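Local atomic coordinates of beta-galactosidase (Bacillus circulans, PDB entry 4MAD), a protein that probably hydrolyses terminal non-reducing beta-D-galactose residues of beta-D-galactosides, as a family 35 glycoside hydrolase. Residues 35-40 against 283-288; 43-48 against 82-87; 50-55 against 92-97; 328-333 against 345-350. One frame throughout, in Å; residues are numbered along the deposited sequence.

Contact 1 of 4, residues 35-40 against 283-288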
loop_
_atom_site.group_PDB
_atom_site.type_symbol
_atom_site.label_atom_id
_atom_site.label_comp_id
_atom_site.label_asym_id
_atom_site.label_seq_id
_atom_site.Cartn_x
_atom_site.Cartn_y
_atom_site.Cartn_z
ATOM N N SER A 35 15.875 -14.463 4.653
ATOM C CA SER A 35 14.465 -14.194 4.589
ATOM C C SER A 35 14.085 -13.325 3.417
ATOM O O SER A 35 14.818 -12.501 2.975
ATOM C CB SER A 35 13.986 -13.579 5.915
ATOM O OG SER A 35 12.696 -13.087 5.886
ATOM N N GLY A 36 12.882 -13.553 2.954
ATOM C CA GLY A 36 12.351 -12.799 1.867
ATOM C C GLY A 36 11.056 -12.143 2.270
ATOM O O GLY A 36 10.220 -12.739 2.786
ATOM N N ALA A 37 10.951 -10.861 2.010
ATOM C CA ALA A 37 9.690 -10.170 2.259
ATOM C C ALA A 37 8.632 -10.418 1.180
ATOM O O ALA A 37 8.875 -10.247 0.022
ATOM C CB ALA A 37 9.915 -8.725 2.413
ATOM N N MET A 38 7.481 -10.872 1.635
ATOM C CA MET A 38 6.310 -10.969 0.827
ATOM C C MET A 38 5.083 -10.611 1.667
ATOM O O MET A 38 4.912 -11.117 2.710
ATOM C CB MET A 38 6.143 -12.368 0.265
ATOM C CG MET A 38 4.898 -12.554 -0.481
ATOM S SD MET A 38 4.624 -14.247 -1.087
ATOM C CE MET A 38 2.979 -14.057 -1.715
ATOM N N HIS A 39 4.256 -9.740 1.159
ATOM C CA HIS A 39 3.092 -9.294 1.905
ATOM C C HIS A 39 1.821 -9.985 1.442
ATOM O O HIS A 39 1.477 -9.908 0.308
ATOM C CB HIS A 39 2.913 -7.819 1.670
ATOM C CG HIS A 39 4.056 -6.987 2.117
ATOM N ND1 HIS A 39 5.025 -7.448 2.968
ATOM C CD2 HIS A 39 4.412 -5.725 1.791
ATOM C CE1 HIS A 39 5.913 -6.498 3.167
ATOM N NE2 HIS A 39 5.575 -5.457 2.442
ATOM N N TYR A 40 1.118 -10.635 2.336
ATOM C CA TYR A 40 -0.030 -11.396 1.906
ATOM C C TYR A 40 -1.009 -10.480 1.168
ATOM O O TYR A 40 -1.696 -10.900 0.307
ATOM C CB TYR A 40 -0.723 -12.130 3.063
ATOM C CG TYR A 40 -1.077 -11.248 4.194
ATOM C CD1 TYR A 40 -2.343 -10.790 4.352
ATOM C CD2 TYR A 40 -0.156 -10.889 5.090
ATOM C CE1 TYR A 40 -2.663 -9.927 5.370
ATOM C CE2 TYR A 40 -0.466 -10.043 6.136
ATOM C CZ TYR A 40 -1.730 -9.536 6.263
ATOM O OH TYR A 40 -2.049 -8.702 7.267
ATOM N N ASN A 283 17.029 -10.041 5.275
ATOM C CA ASN A 283 15.672 -10.092 4.762
ATOM C C ASN A 283 15.556 -9.222 3.523
ATOM O O ASN A 283 15.706 -8.074 3.606
ATOM C CB ASN A 283 14.688 -9.627 5.814
ATOM C CG ASN A 283 13.256 -9.741 5.380
ATOM O OD1 ASN A 283 12.857 -10.709 4.761
ATOM N ND2 ASN A 283 12.468 -8.735 5.734
ATOM N N PHE A 284 15.309 -9.829 2.386
ATOM C CA PHE A 284 15.231 -9.109 1.159
ATOM C C PHE A 284 13.896 -8.309 1.126
ATOM O O PHE A 284 12.866 -8.883 1.270
ATOM C CB PHE A 284 15.312 -10.067 -0.027
ATOM C CG PHE A 284 16.683 -10.313 -0.523
ATOM C CD1 PHE A 284 17.059 -9.855 -1.715
ATOM C CD2 PHE A 284 17.576 -11.016 0.207
ATOM C CE1 PHE A 284 18.322 -10.059 -2.152
ATOM C CE2 PHE A 284 18.816 -11.231 -0.254
ATOM C CZ PHE A 284 19.182 -10.755 -1.424
ATOM N N TYR A 285 13.983 -7.002 0.906
ATOM C CA TYR A 285 12.835 -6.166 0.721
ATOM C C TYR A 285 12.832 -5.521 -0.675
ATOM O O TYR A 285 13.630 -4.682 -0.925
ATOM C CB TYR A 285 12.843 -5.093 1.781
ATOM C CG TYR A 285 11.502 -4.430 1.941
ATOM C CD1 TYR A 285 10.664 -4.741 2.981
ATOM C CD2 TYR A 285 11.045 -3.552 0.996
ATOM C CE1 TYR A 285 9.435 -4.147 3.094
ATOM C CE2 TYR A 285 9.819 -2.993 1.092
ATOM C CZ TYR A 285 9.020 -3.270 2.146
ATOM O OH TYR A 285 7.809 -2.686 2.210
ATOM N N MET A 286 11.926 -5.909 -1.571
ATOM C CA MET A 286 10.955 -6.979 -1.413
ATOM C C MET A 286 11.403 -8.214 -2.208
ATOM O O MET A 286 11.969 -8.080 -3.238
ATOM C CB MET A 286 9.625 -6.556 -1.979
ATOM C CG MET A 286 8.941 -5.475 -1.288
ATOM S SD MET A 286 8.325 -5.843 0.271
ATOM C CE MET A 286 7.140 -7.045 -0.144
ATOM N N ALA A 287 11.190 -9.401 -1.684
ATOM C CA ALA A 287 11.464 -10.569 -2.479
ATOM C C ALA A 287 10.451 -10.767 -3.570
ATOM O O ALA A 287 10.773 -10.943 -4.660
ATOM C CB ALA A 287 11.528 -11.807 -1.646
ATOM N N HIS A 288 9.201 -10.771 -3.170
ATOM C CA HIS A 288 8.072 -10.567 -4.027
ATOM C C HIS A 288 7.241 -9.357 -3.554
ATOM O O HIS A 288 6.798 -9.325 -2.477
ATOM C CB HIS A 288 7.202 -11.806 -4.036
ATOM C CG HIS A 288 5.980 -11.659 -4.874
ATOM N ND1 HIS A 288 6.044 -11.473 -6.228
ATOM C CD2 HIS A 288 4.674 -11.576 -4.543
ATOM C CE1 HIS A 288 4.826 -11.321 -6.693
ATOM N NE2 HIS A 288 3.979 -11.427 -5.698
HETATM O O HOH W 1 4.499 -8.540 -1.524
#
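The (beta/alpha)8 barrel closes where its first strand, 34-38, runs parallel to its eighth, 281-284. Phe284 N donates to Ser35 O at 2.8 Å, and Ala37 N to Phe284 O at 2.9 Å. Beyond that the chain turns a corner, with a cis peptide before Met286, and Ala37 O takes two donors: Ala287 N at 3.0 Å, on a lone pair, and His288 N, longer and close to the C=O direction. A water carries the pairing on, bound by His39 N and His288 O. Ser35 OG gives its proton to Asn283 OD1 at 2.6 Å from above the amide plane, while Asn283 ND2 is held by Met246 O and Glu64 OE1. Bent at chi2 and chi3 (-69° and -64°), Met286 lays its CE squarely over one face of the His39 ring, 3.5 Å from the centroid, and its SD over the Tyr285 ring. Tyr285 OH lies in plane at the His39 edge but bonds to Tyr313. The Tyr285 side chain comes within about 4 Å of that of Glu247, the predicted nucleophile. A non-proline cis peptide just after the last barrel strand, near that residue, is consistent with the active sites of clan GH-A glycosidases.

Contact 2 of 4, residues 43-48 against 82-87; sequences TVPEYW and EGIADI
Ile84 wedges its CG1 branch between the carbonyl of Thr43 and the ring of Pro45. Its CG1 is 3.5 Å from Thr43 O and 4.1 Å from Pro45 CD, the two side chains crossing at about a right angle. With CG1 anti to the backbone N (chi1 -157°), the extended branch carries CD1 to Thr43 O as well. Pro45 CG rests against the backbone of Gly83, 3.9 Å from Gly83 C. The outer edge of the indole's six-membered ring meets carbonyls: Trp48 CZ2 has Ile84 O in the ring plane at its edge, 3.5 Å off, and Trp48 CH2 lies 3.4 Å from Asp86 O. Ile84 O is buried without a hydrogen-bond partner, with the indole edge and Tyr40 packed against it. One face of the indole is covered by Pro45 CA of its own turn. Further out, Trp48 NE1 bonds to Tyr40 O, which restrains the ring, and adds a weak bond to Thr43 O; Phe90 meets the ring edge-to-face. Replacing Trp48 by an alanine would probably open a gap beside the 82-87 backbone and leave Tyr40 O without this donor. Asp86, as N-cap, takes Arg89 N on OD1. The contact thus joins two loops that lead into helices 48-58 and 87-97 of the TIM barrel.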
loop_
_atom_site.group_PDB
_atom_site.type_symbol
_atom_site.label_atom_id
_atom_site.label_comp_id
_atom_site.label_asym_id
_atom_site.label_seq_id
_atom_site.Cartn_x
_atom_site.Cartn_y
_atom_site.Cartn_z
ATOM N N THR A 43 -0.768 -9.893 -2.963
ATOM C CA THR A 43 -0.941 -10.897 -3.994
ATOM C C THR A 43 -2.269 -11.626 -3.764
ATOM O O THR A 43 -2.602 -11.865 -2.689
ATOM C CB THR A 43 0.248 -11.853 -3.998
ATOM O OG1 THR A 43 1.404 -11.138 -4.401
ATOM C CG2 THR A 43 -0.015 -13.026 -4.892
ATOM N N VAL A 44 -2.998 -11.949 -4.799
ATOM C CA VAL A 44 -4.269 -12.647 -4.578
ATOM C C VAL A 44 -4.006 -14.016 -3.951
ATOM O O VAL A 44 -3.042 -14.629 -4.274
ATOM C CB VAL A 44 -5.087 -12.863 -5.887
ATOM C CG1 VAL A 44 -5.616 -11.557 -6.394
ATOM C CG2 VAL A 44 -4.251 -13.563 -6.922
ATOM N N PRO A 45 -4.904 -14.511 -3.109
ATOM C CA PRO A 45 -4.633 -15.725 -2.349
ATOM C C PRO A 45 -4.389 -16.977 -3.179
ATOM O O PRO A 45 -3.636 -17.822 -2.810
ATOM C CB PRO A 45 -5.868 -15.892 -1.476
ATOM C CG PRO A 45 -6.736 -14.861 -1.796
ATOM C CD PRO A 45 -6.102 -13.853 -2.620
ATOM N N GLU A 46 -4.984 -17.030 -4.343
ATOM C CA GLU A 46 -4.860 -18.176 -5.225
ATOM C C GLU A 46 -3.394 -18.415 -5.575
ATOM O O GLU A 46 -3.009 -19.498 -5.843
ATOM C CB GLU A 46 -5.682 -17.941 -6.474
ATOM C CG GLU A 46 -7.137 -18.012 -6.194
ATOM C CD GLU A 46 -7.757 -16.725 -5.711
ATOM O OE1 GLU A 46 -7.123 -15.703 -5.735
ATOM O OE2 GLU A 46 -8.927 -16.776 -5.378
ATOM N N TYR A 47 -2.635 -17.315 -5.563
ATOM C CA TYR A 47 -1.235 -17.297 -5.931
ATOM C C TYR A 47 -0.201 -17.338 -4.782
ATOM O O TYR A 47 0.971 -17.421 -5.019
ATOM C CB TYR A 47 -0.957 -16.126 -6.875
ATOM C CG TYR A 47 -1.530 -16.213 -8.272
ATOM C CD1 TYR A 47 -1.786 -17.426 -8.872
ATOM C CD2 TYR A 47 -1.741 -15.087 -9.015
ATOM C CE1 TYR A 47 -2.268 -17.492 -10.123
ATOM C CE2 TYR A 47 -2.211 -15.157 -10.276
ATOM C CZ TYR A 47 -2.492 -16.360 -10.832
ATOM O OH TYR A 47 -2.942 -16.490 -12.109
ATOM N N TRP A 48 -0.665 -17.362 -3.548
ATOM C CA TRP A 48 0.270 -17.323 -2.458
ATOM C C TRP A 48 1.226 -18.527 -2.507
ATOM O O TRP A 48 2.395 -18.400 -2.325
ATOM C CB TRP A 48 -0.461 -17.264 -1.114
ATOM C CG TRP A 48 -1.106 -15.996 -0.771
ATOM C CD1 TRP A 48 -0.859 -14.765 -1.295
ATOM C CD2 TRP A 48 -2.109 -15.793 0.218
ATOM N NE1 TRP A 48 -1.625 -13.834 -0.711
ATOM C CE2 TRP A 48 -2.414 -14.432 0.227
ATOM C CE3 TRP A 48 -2.764 -16.626 1.115
ATOM C CZ2 TRP A 48 -3.359 -13.894 1.079
ATOM C CZ3 TRP A 48 -3.688 -16.100 1.938
ATOM C CH2 TRP A 48 -3.986 -14.748 1.926
ATOM N N GLU A 82 -10.651 -12.590 5.892
ATOM C CA GLU A 82 -11.142 -13.366 4.793
ATOM C C GLU A 82 -10.461 -12.975 3.507
ATOM O O GLU A 82 -10.000 -11.873 3.364
ATOM C CB GLU A 82 -12.631 -13.128 4.662
ATOM C CG GLU A 82 -13.444 -13.475 5.917
ATOM C CD GLU A 82 -13.344 -12.462 7.061
ATOM O OE1 GLU A 82 -13.692 -11.337 6.794
ATOM O OE2 GLU A 82 -12.972 -12.797 8.199
ATOM N N GLY A 83 -10.410 -13.897 2.575
ATOM C CA GLY A 83 -9.846 -13.612 1.295
ATOM C C GLY A 83 -8.404 -13.181 1.318
ATOM O O GLY A 83 -7.611 -13.830 1.887
ATOM N N ILE A 84 -8.108 -12.068 0.683
ATOM C CA ILE A 84 -6.763 -11.584 0.598
ATOM C C ILE A 84 -6.243 -11.215 1.980
ATOM O O ILE A 84 -5.083 -11.071 2.179
ATOM C CB ILE A 84 -6.584 -10.411 -0.385
ATOM C CG1 ILE A 84 -5.142 -10.331 -0.852
ATOM C CG2 ILE A 84 -6.907 -9.181 0.232
ATOM C CD1 ILE A 84 -4.941 -9.374 -1.908
ATOM N N ALA A 85 -7.149 -11.055 2.916
ATOM C CA ALA A 85 -6.808 -10.736 4.281
ATOM C C ALA A 85 -6.628 -11.959 5.214
ATOM O O ALA A 85 -6.485 -11.776 6.370
ATOM C CB ALA A 85 -7.803 -9.830 4.857
ATOM N N ASP A 86 -6.663 -13.177 4.687
ATOM C CA ASP A 86 -6.599 -14.335 5.530
ATOM C C ASP A 86 -5.141 -14.591 5.829
ATOM O O ASP A 86 -4.520 -15.377 5.196
ATOM C CB ASP A 86 -7.185 -15.532 4.820
ATOM C CG ASP A 86 -7.533 -16.677 5.767
ATOM O OD1 ASP A 86 -6.952 -16.810 6.805
ATOM O OD2 ASP A 86 -8.378 -17.441 5.438
ATOM N N ILE A 87 -4.605 -13.894 6.799
ATOM C CA ILE A 87 -3.233 -14.045 7.183
ATOM C C ILE A 87 -2.961 -15.427 7.720
ATOM O O ILE A 87 -1.942 -15.994 7.466
ATOM C CB ILE A 87 -2.809 -12.934 8.117
ATOM C CG1 ILE A 87 -1.323 -12.933 8.301
ATOM C CG2 ILE A 87 -3.512 -13.010 9.400
ATOM C CD1 ILE A 87 -0.899 -11.888 9.196
#

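Contact 3 of 4, residues 50-55 against 92-97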
loop_
_atom_site.group_PDB
_atom_site.type_symbol
_atom_site.label_atom_id
_atom_site.label_comp_id
_atom_site.label_asym_id
_atom_site.label_seq_id
_atom_site.Cartn_x
_atom_site.Cartn_y
_atom_site.Cartn_z
ATOM N N ASP A 50 2.228 -20.219 -5.035
ATOM C CA ASP A 50 3.143 -20.124 -6.139
ATOM C C ASP A 50 4.317 -19.252 -5.743
ATOM O O ASP A 50 5.434 -19.609 -5.943
ATOM C CB ASP A 50 2.460 -19.479 -7.328
ATOM C CG ASP A 50 3.401 -19.275 -8.503
ATOM O OD1 ASP A 50 3.720 -20.242 -9.162
ATOM O OD2 ASP A 50 3.849 -18.159 -8.745
ATOM N N ARG A 51 4.030 -18.084 -5.178
ATOM C CA ARG A 51 5.106 -17.200 -4.834
ATOM C C ARG A 51 5.993 -17.751 -3.754
ATOM O O ARG A 51 7.155 -17.636 -3.828
ATOM C CB ARG A 51 4.599 -15.823 -4.480
ATOM C CG ARG A 51 3.488 -15.343 -5.363
ATOM C CD ARG A 51 3.943 -14.831 -6.703
ATOM N NE ARG A 51 2.947 -14.011 -7.364
ATOM C CZ ARG A 51 2.139 -14.441 -8.316
ATOM N NH1 ARG A 51 2.202 -15.668 -8.730
ATOM N NH2 ARG A 51 1.253 -13.647 -8.858
ATOM N N LEU A 52 5.381 -18.349 -2.750
ATOM C CA LEU A 52 6.142 -18.924 -1.664
ATOM C C LEU A 52 7.053 -20.057 -2.136
ATOM O O LEU A 52 8.130 -20.136 -1.726
ATOM C CB LEU A 52 5.237 -19.403 -0.536
ATOM C CG LEU A 52 4.529 -18.252 0.139
ATOM C CD1 LEU A 52 3.366 -18.627 0.927
ATOM C CD2 LEU A 52 5.513 -17.479 0.938
ATOM N N LEU A 53 6.570 -20.879 -3.050
ATOM C CA LEU A 53 7.349 -21.954 -3.597
ATOM C C LEU A 53 8.571 -21.400 -4.299
ATOM O O LEU A 53 9.638 -21.965 -4.232
ATOM C CB LEU A 53 6.501 -22.727 -4.590
ATOM C CG LEU A 53 5.515 -23.705 -4.004
ATOM C CD1 LEU A 53 4.628 -24.219 -4.984
ATOM C CD2 LEU A 53 6.173 -24.782 -3.307
ATOM N N LYS A 54 8.371 -20.287 -4.980
ATOM C CA LYS A 54 9.466 -19.596 -5.651
ATOM C C LYS A 54 10.539 -19.065 -4.680
ATOM O O LYS A 54 11.701 -19.193 -4.893
ATOM C CB LYS A 54 8.961 -18.502 -6.574
ATOM C CG LYS A 54 8.318 -19.041 -7.833
ATOM C CD LYS A 54 7.375 -18.134 -8.565
ATOM C CE LYS A 54 7.000 -18.693 -9.875
ATOM N NZ LYS A 54 5.951 -18.045 -10.577
ATOM N N LEU A 55 10.119 -18.489 -3.593
ATOM C CA LEU A 55 11.074 -18.023 -2.622
ATOM C C LEU A 55 11.862 -19.195 -2.020
ATOM O O LEU A 55 13.029 -19.148 -1.899
ATOM C CB LEU A 55 10.385 -17.230 -1.530
ATOM C CG LEU A 55 9.539 -16.021 -1.945
ATOM C CD1 LEU A 55 9.137 -15.263 -0.718
ATOM C CD2 LEU A 55 10.255 -15.162 -2.875
ATOM N N LYS A 92 0.050 -20.468 7.092
ATOM C CA LYS A 92 -0.016 -21.914 6.921
ATOM C C LYS A 92 0.553 -22.335 5.584
ATOM O O LYS A 92 1.102 -23.359 5.480
ATOM C CB LYS A 92 -1.421 -22.415 7.051
ATOM C CG LYS A 92 -1.867 -22.487 8.444
ATOM C CD LYS A 92 -3.331 -22.770 8.505
ATOM C CE LYS A 92 -3.719 -23.187 9.849
ATOM N NZ LYS A 92 -5.053 -23.729 9.804
ATOM N N THR A 93 0.400 -21.512 4.572
ATOM C CA THR A 93 0.971 -21.815 3.292
ATOM C C THR A 93 2.501 -21.838 3.334
ATOM O O THR A 93 3.125 -22.677 2.753
ATOM C CB THR A 93 0.425 -20.946 2.171
ATOM O OG1 THR A 93 -0.990 -20.970 2.204
ATOM C CG2 THR A 93 0.912 -21.420 0.817
ATOM N N ALA A 94 3.065 -20.885 4.050
ATOM C CA ALA A 94 4.506 -20.785 4.223
ATOM C C ALA A 94 4.992 -22.037 4.949
ATOM O O ALA A 94 5.902 -22.687 4.546
ATOM C CB ALA A 94 4.854 -19.559 4.992
ATOM N N GLU A 95 4.277 -22.392 5.977
ATOM C CA GLU A 95 4.615 -23.598 6.686
ATOM C C GLU A 95 4.568 -24.825 5.774
ATOM O O GLU A 95 5.434 -25.592 5.807
ATOM C CB GLU A 95 3.679 -23.805 7.843
ATOM C CG GLU A 95 4.019 -25.002 8.649
ATOM C CD GLU A 95 3.093 -25.207 9.803
ATOM O OE1 GLU A 95 1.903 -25.289 9.556
ATOM O OE2 GLU A 95 3.548 -25.310 10.935
ATOM N N LYS A 96 3.578 -24.949 4.932
ATOM C CA LYS A 96 3.459 -26.104 4.041
ATOM C C LYS A 96 4.637 -26.224 3.069
ATOM O O LYS A 96 5.108 -27.276 2.731
ATOM C CB LYS A 96 2.178 -25.939 3.272
ATOM C CG LYS A 96 1.897 -26.950 2.289
ATOM C CD LYS A 96 0.678 -26.655 1.404
ATOM C CE LYS A 96 0.896 -27.224 -0.002
ATOM N NZ LYS A 96 -0.325 -27.504 -0.820
ATOM N N VAL A 97 5.069 -25.066 2.623
ATOM C CA VAL A 97 6.108 -24.955 1.657
ATOM C C VAL A 97 7.441 -25.095 2.343
ATOM O O VAL A 97 8.419 -25.268 1.699
ATOM C CB VAL A 97 6.016 -23.598 0.956
ATOM C CG1 VAL A 97 7.295 -23.160 0.441
ATOM C CG2 VAL A 97 4.975 -23.621 -0.077
#
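Leu52 and Val97 carry the packing between helices 48-58 and 87-97, two neighbouring outer helices of the TIM barrel. The short segments run the same way at 42°, with axes 9.5 Å apart. Take Leu52 from its root: CB faces Val97 CG2 at 4.3 Å; CG, anti to the carbonyl carbon (chi1 -66°), sends the branches onward; CD1 reaches Thr93 CG2 at 3.7 Å and lies over the turn at Ala94, 3.9 Å from Ala94 N. The other branch, CD2, turns instead to Met38 of the first barrel strand. Leu52 and Thr93 cross at about a right angle, with the threonine methyl doing the touching while its OG1 bonds back to Arg89 O. The two methyls of Val97 divide: CG1 is 3.8 Å from Leu52 O, and CG2 goes to Leu53. With Val97 cut back to an alanine, Leu53 CD2 is likely to lose its methyl partner and a gap to open at this end of the helix pair. On another side of helix 48-58, Asp50 OD2 accepts from two cations: Lys54 NZ at 2.8 Å on the syn lone pair, and Arg51 NH1 on the anti side, out of the carboxylate plane. At the more exposed edge of the helix pair, Leu53 CD2 meets Val97 CG2 at 3.6 Å.

Contact 4 of 4, residues 328-333 against 345-350; sequences KFYAVR and LNLPAP
Leu345 and Leu347, in the chain that leaves helix 327-339, fold back against Phe329, Tyr330 and Arg333 on that helix. The aliphatic-to-aromatic contacts come first. Leu345 CD2 lies in plane at the edge of the Tyr330 ring, 3.7 Å from Tyr330 CE1, while Leu345 CD1 approaches the edge of Phe329 more loosely. Leu347 CD2 sits 4.1 Å from Phe329 CZ, the two side chains sliding past each other in opposite directions. Its sister methyl, Leu347 CD1, rests 3.7 Å from Tyr330 OH. The second kind is aliphatic against a flat cation. Leu345 CB stands over one face of the Arg333 guanidinium, 3.8 Å above the plane, and Leu345 CD1 is 3.6 Å from Arg333 NE. A bend at chi3 (-127°) turns the guanidinium face to the leucine, while its N-H groups serve other partners: Arg333 NE bonds to Ala57 O and Arg333 NH2 to Pro343 O. Across the two segments themselves there are no hydrogen bonds or salt bridges. The connection between the barrel's last helix and strand 357-366 is therefore held here by van der Waals packing, with the arginine offering its apolar face to leucine and its polar edge to backbone carbonyls.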
loop_
_atom_site.group_PDB
_atom_site.type_symbol
_atom_site.label_atom_id
_atom_site.label_comp_id
_atom_site.label_asym_id
_atom_site.label_seq_id
_atom_site.Cartn_x
_atom_site.Cartn_y
_atom_site.Cartn_z
ATOM N N LYS A 328 17.680 -11.281 -11.302
ATOM C CA LYS A 328 18.092 -11.066 -9.949
ATOM C C LYS A 328 17.908 -12.339 -9.140
ATOM O O LYS A 328 18.762 -12.724 -8.398
ATOM C CB LYS A 328 17.257 -9.983 -9.331
ATOM C CG LYS A 328 18.009 -8.836 -9.066
ATOM C CD LYS A 328 17.278 -7.894 -8.162
ATOM C CE LYS A 328 17.292 -6.576 -8.771
ATOM N NZ LYS A 328 16.621 -5.692 -7.863
ATOM N N PHE A 329 16.816 -13.035 -9.384
ATOM C CA PHE A 329 16.512 -14.245 -8.652
ATOM C C PHE A 329 17.616 -15.295 -8.825
ATOM O O PHE A 329 18.110 -15.790 -7.875
ATOM C CB PHE A 329 15.211 -14.804 -9.191
ATOM C CG PHE A 329 14.802 -16.164 -8.649
ATOM C CD1 PHE A 329 13.837 -16.283 -7.696
ATOM C CD2 PHE A 329 15.331 -17.306 -9.139
ATOM C CE1 PHE A 329 13.462 -17.502 -7.236
ATOM C CE2 PHE A 329 14.920 -18.522 -8.661
ATOM C CZ PHE A 329 13.992 -18.597 -7.726
ATOM N N TYR A 330 18.016 -15.551 -10.055
ATOM C CA TYR A 330 19.113 -16.491 -10.289
ATOM C C TYR A 330 20.434 -16.028 -9.685
ATOM O O TYR A 330 21.195 -16.784 -9.195
ATOM C CB TYR A 330 19.245 -16.803 -11.766
ATOM C CG TYR A 330 18.078 -17.590 -12.280
ATOM C CD1 TYR A 330 17.879 -18.896 -11.896
ATOM C CD2 TYR A 330 17.161 -17.032 -13.102
ATOM C CE1 TYR A 330 16.825 -19.614 -12.356
ATOM C CE2 TYR A 330 16.136 -17.728 -13.563
ATOM C CZ TYR A 330 15.951 -19.018 -13.193
ATOM O OH TYR A 330 14.885 -19.660 -13.681
ATOM N N ALA A 331 20.682 -14.747 -9.780
ATOM C CA ALA A 331 21.906 -14.177 -9.298
ATOM C C ALA A 331 22.058 -14.343 -7.775
ATOM O O ALA A 331 23.108 -14.694 -7.296
ATOM C CB ALA A 331 21.983 -12.741 -9.667
ATOM N N VAL A 332 20.981 -14.054 -7.069
ATOM C CA VAL A 332 20.853 -14.235 -5.653
ATOM C C VAL A 332 20.926 -15.711 -5.219
ATOM O O VAL A 332 21.550 -16.049 -4.273
ATOM C CB VAL A 332 19.548 -13.597 -5.151
ATOM C CG1 VAL A 332 19.217 -14.031 -3.806
ATOM C CG2 VAL A 332 19.632 -12.147 -5.222
ATOM N N ARG A 333 20.319 -16.595 -5.979
ATOM C CA ARG A 333 20.382 -17.999 -5.658
ATOM C C ARG A 333 21.822 -18.479 -5.744
ATOM O O ARG A 333 22.270 -19.244 -4.946
ATOM C CB ARG A 333 19.522 -18.804 -6.571
ATOM C CG ARG A 333 19.815 -20.231 -6.438
ATOM C CD ARG A 333 18.856 -21.072 -7.054
ATOM N NE ARG A 333 18.351 -22.057 -6.135
ATOM C CZ ARG A 333 18.806 -23.289 -6.018
ATOM N NH1 ARG A 333 19.759 -23.712 -6.767
ATOM N NH2 ARG A 333 18.273 -24.098 -5.175
ATOM N N LEU A 345 17.391 -26.843 -8.100
ATOM C CA LEU A 345 16.344 -25.875 -8.270
ATOM C C LEU A 345 15.199 -26.542 -8.960
ATOM O O LEU A 345 15.375 -27.192 -9.952
ATOM C CB LEU A 345 16.862 -24.715 -9.098
ATOM C CG LEU A 345 15.993 -23.555 -9.510
ATOM C CD1 LEU A 345 15.606 -22.808 -8.329
ATOM C CD2 LEU A 345 16.808 -22.713 -10.406
ATOM N N ASN A 346 14.023 -26.385 -8.398
ATOM C CA ASN A 346 12.814 -26.916 -8.967
ATOM C C ASN A 346 11.706 -25.875 -8.870
ATOM O O ASN A 346 11.236 -25.576 -7.809
ATOM C CB ASN A 346 12.479 -28.176 -8.191
ATOM C CG ASN A 346 11.191 -28.796 -8.585
ATOM O OD1 ASN A 346 10.903 -29.003 -9.735
ATOM N ND2 ASN A 346 10.426 -29.138 -7.604
ATOM N N LEU A 347 11.337 -25.290 -9.984
ATOM C CA LEU A 347 10.320 -24.282 -9.962
ATOM C C LEU A 347 8.978 -24.840 -10.384
ATOM O O LEU A 347 8.908 -25.739 -11.132
ATOM C CB LEU A 347 10.697 -23.121 -10.856
ATOM C CG LEU A 347 11.837 -22.199 -10.451
ATOM C CD1 LEU A 347 12.372 -21.433 -11.567
ATOM C CD2 LEU A 347 11.439 -21.303 -9.349
ATOM N N PRO A 348 7.921 -24.184 -9.966
ATOM C CA PRO A 348 6.605 -24.479 -10.474
ATOM C C PRO A 348 6.538 -24.147 -11.946
ATOM O O PRO A 348 7.326 -23.404 -12.412
ATOM C CB PRO A 348 5.732 -23.492 -9.726
ATOM C CG PRO A 348 6.453 -23.102 -8.608
ATOM C CD PRO A 348 7.865 -23.164 -8.920
ATOM N N ALA A 349 5.566 -24.701 -12.645
ATOM C CA ALA A 349 5.350 -24.344 -14.040
ATOM C C ALA A 349 4.974 -22.884 -14.111
ATOM O O ALA A 349 4.152 -22.462 -13.356
ATOM C CB ALA A 349 4.220 -25.125 -14.588
ATOM N N PRO A 350 5.494 -22.155 -15.062
ATOM C CA PRO A 350 5.163 -20.737 -15.111
ATOM C C PRO A 350 3.673 -20.478 -15.341
ATOM O O PRO A 350 3.024 -21.249 -15.965
ATOM C CB PRO A 350 5.948 -20.244 -16.301
ATOM C CG PRO A 350 7.056 -21.113 -16.409
ATOM C CD PRO A 350 6.587 -22.459 -15.975
#

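In the fold
Contact 1 is fully buried at the closing seam of the barrel, where backbone bonds join strands; contacts 2, 3 and 4 are only partly buried, 3 and 4 lying further out, and rely on side chains packed on one another or, in contact 2, on backbone carbonyls. Contacts 2 and 3 concern the same two helices, the former in the loops leading into them and the latter along their sides. Helix 48-58 links the layers: Met38 and Ala287 of contact 1 pack on Arg51, Leu52 and Leu55, while Phe329 and Pro348 of contact 4 meet Lys54, Asp50 and Leu53. His288 NE2 bonds to Thr43 OG1, tying contact 1 to contact 2. Contacts 2 and 4 do not touch.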